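PDB 3AJY: ancestral congerin Con-anc, which probably binds beta-galactosides as a reconstructed ancestral fish galectin, and holds a galactose-containing glycan in its carbohydrate pocket. Local coordinates for residues A[62-66]-A[67-71]. Sequence-based numbering, arbitrary orientation.
Sequences NSMVN and SGWET. With GAL (beta-D-galactopyranose), chain C.
Ser67 packs its CB against Val65 CG1 at the head of a tight hairpin, where a type I turn from Val65 to Gly68 reverses the chain. Gly68, whose phi of 150° comes easily to a residue lacking a side chain, leads the chain out of the turn into the returning strand: its N donates to Val65 O at 2.9 Å, and its O accepts a nearly straight bond from Val65 N. Trp69 follows, paired with Met64 at a non-hydrogen-bonded position, both side chains rising from the same face of the sheet. With CG anti to the carbonyl carbon (chi1 -69°), the indole stands between the Met64 side chain and the sugar, covered on both faces. Met64, extended from CB to CE, runs beneath one face, with SD 3.9 Å from the centroid of the six-membered ring in a Met-aromatic contact and CB adding a CH-pi contact. Against the opposite face lies the galactose, its C4 3.5 Å from Trp69 CE2 and C5 over the middle of the ring system. Beyond the paired residues, Glu70 N still bonds to Ser63 O at 3.0 Å, while its CB and CG lie alongside Ser63 OG; Tyr113 OH bonds both Ser63 OG and Glu70 OE1. Glu70 O receives Asn62 ND2 at 3.0 Å from above its carbonyl plane. The same ND2 gives a straighter bond to galactose O6 (2.7 Å, 166°), so two acceptors fix the amide's rotation, and OD1 is held by Ser63 N. Arg112 bonds both Asn62 OD1 and the backbone O of Thr71. A tryptophan stacked on galactose beside an O6-binding asparagine is the hallmark of the galectin carbohydrate-recognition site, where Arg30, His45, Tyr52 and Glu72 also hydrogen-bond the galactose.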
loop_
_atom_site.group_PDB
_atom_site.type_symbol
_atom_site.label_atom_id
_atom_site.label_comp_id
_atom_site.label_asym_id
_atom_site.label_seq_id
_atom_site.Cartn_x
_atom_site.Cartn_y
_atom_site.Cartn_z
ATOM N N ASN A 62 -6.745 -20.296 5.953
ATOM C CA ASN A 62 -8.003 -20.725 5.374
ATOM C C ASN A 62 -8.326 -19.839 4.209
ATOM O O ASN A 62 -7.689 -18.811 4.025
ATOM C CB ASN A 62 -9.117 -20.655 6.437
ATOM C CG ASN A 62 -10.288 -21.564 6.121
ATOM O OD1 ASN A 62 -10.374 -22.135 5.026
ATOM N ND2 ASN A 62 -11.225 -21.688 7.081
ATOM N N SER A 63 -9.332 -20.233 3.434
ATOM C CA SER A 63 -9.868 -19.397 2.378
ATOM C C SER A 63 -11.336 -19.194 2.685
ATOM O O SER A 63 -11.900 -19.895 3.528
ATOM C CB SER A 63 -9.691 -20.049 1.003
ATOM O OG SER A 63 -10.478 -21.229 0.868
ATOM N N MET A 64 -11.942 -18.235 2.001
ATOM C CA MET A 64 -13.329 -17.911 2.234
ATOM C C MET A 64 -14.043 -17.631 0.930
ATOM O O MET A 64 -13.464 -17.068 -0.006
ATOM C CB MET A 64 -13.437 -16.682 3.121
ATOM C CG MET A 64 -14.806 -16.440 3.622
ATOM S SD MET A 64 -14.861 -14.954 4.585
ATOM C CE MET A 64 -16.468 -15.227 5.355
ATOM N N VAL A 65 -15.310 -18.031 0.909
ATOM C CA VAL A 65 -16.260 -17.749 -0.156
ATOM C C VAL A 65 -17.463 -17.001 0.497
ATOM O O VAL A 65 -17.576 -16.958 1.733
ATOM C CB VAL A 65 -16.565 -19.100 -0.833
ATOM C CG1 VAL A 65 -18.002 -19.364 -1.017
ATOM C CG2 VAL A 65 -15.750 -19.255 -2.151
ATOM N N ASN A 66 -18.305 -16.354 -0.304
ATOM C CA ASN A 66 -19.401 -15.564 0.265
ATOM C C ASN A 66 -20.139 -16.396 1.285
ATOM O O ASN A 66 -20.483 -15.907 2.350
ATOM C CB ASN A 66 -20.395 -15.101 -0.802
ATOM C CG ASN A 66 -19.906 -13.907 -1.600
ATOM O OD1 ASN A 66 -20.657 -13.352 -2.427
ATOM N ND2 ASN A 66 -18.662 -13.497 -1.372
ATOM N N SER A 67 -20.304 -17.676 0.981
ATOM C CA SER A 67 -21.129 -18.575 1.789
ATOM C C SER A 67 -20.533 -18.950 3.134
ATOM O O SER A 67 -21.245 -19.410 4.023
ATOM C CB SER A 67 -21.405 -19.861 1.022
ATOM O OG SER A 67 -22.785 -20.075 1.115
ATOM N N GLY A 68 -19.219 -18.816 3.264
ATOM C CA GLY A 68 -18.542 -19.190 4.495
ATOM C C GLY A 68 -17.111 -19.657 4.308
ATOM O O GLY A 68 -16.619 -19.799 3.171
ATOM N N TRP A 69 -16.460 -19.896 5.449
ATOM C CA TRP A 69 -15.075 -20.354 5.523
ATOM C C TRP A 69 -14.909 -21.771 4.996
ATOM O O TRP A 69 -15.838 -22.581 5.070
ATOM C CB TRP A 69 -14.584 -20.269 6.973
ATOM C CG TRP A 69 -14.439 -18.841 7.454
ATOM C CD1 TRP A 69 -15.292 -18.150 8.288
ATOM C CD2 TRP A 69 -13.382 -17.932 7.123
ATOM N NE1 TRP A 69 -14.818 -16.870 8.494
ATOM C CE2 TRP A 69 -13.651 -16.712 7.786
ATOM C CE3 TRP A 69 -12.220 -18.033 6.330
ATOM C CZ2 TRP A 69 -12.815 -15.599 7.671
ATOM C CZ3 TRP A 69 -11.399 -16.934 6.215
ATOM C CH2 TRP A 69 -11.681 -15.736 6.892
ATOM N N GLU A 70 -13.718 -22.072 4.468
ATOM C CA GLU A 70 -13.451 -23.409 3.949
ATOM C C GLU A 70 -12.665 -24.242 4.957
ATOM O O GLU A 70 -12.832 -24.047 6.157
ATOM C CB GLU A 70 -12.828 -23.347 2.550
ATOM C CG GLU A 70 -13.788 -22.693 1.525
ATOM C CD GLU A 70 -13.934 -23.482 0.221
ATOM O OE1 GLU A 70 -13.738 -22.882 -0.855
ATOM O OE2 GLU A 70 -14.245 -24.699 0.266
ATOM N N THR A 71 -11.822 -25.169 4.506
ATOM C CA THR A 71 -11.120 -26.051 5.459
ATOM C C THR A 71 -9.859 -25.387 5.993
ATOM O O THR A 71 -8.995 -25.000 5.214
ATOM C CB THR A 71 -10.788 -27.425 4.831
ATOM O OG1 THR A 71 -11.997 -28.034 4.353
ATOM C CG2 THR A 71 -10.110 -28.361 5.850
HETATM C C1 GAL C . -13.258 -18.695 12.670
HETATM C C2 GAL C . -13.161 -17.211 13.010
HETATM C C3 GAL C . -13.035 -16.367 11.744
HETATM C C4 GAL C . -11.904 -16.910 10.861
HETATM C C5 GAL C . -12.113 -18.403 10.589
HETATM C C6 GAL C . -11.017 -19.034 9.711
HETATM O O2 GAL C . -14.304 -16.822 13.734
HETATM O O3 GAL C . -12.764 -15.033 12.133
HETATM O O4 GAL C . -10.660 -16.699 11.503
HETATM O O5 GAL C . -12.204 -19.110 11.811
HETATM O O6 GAL C . -11.352 -20.383 9.414
#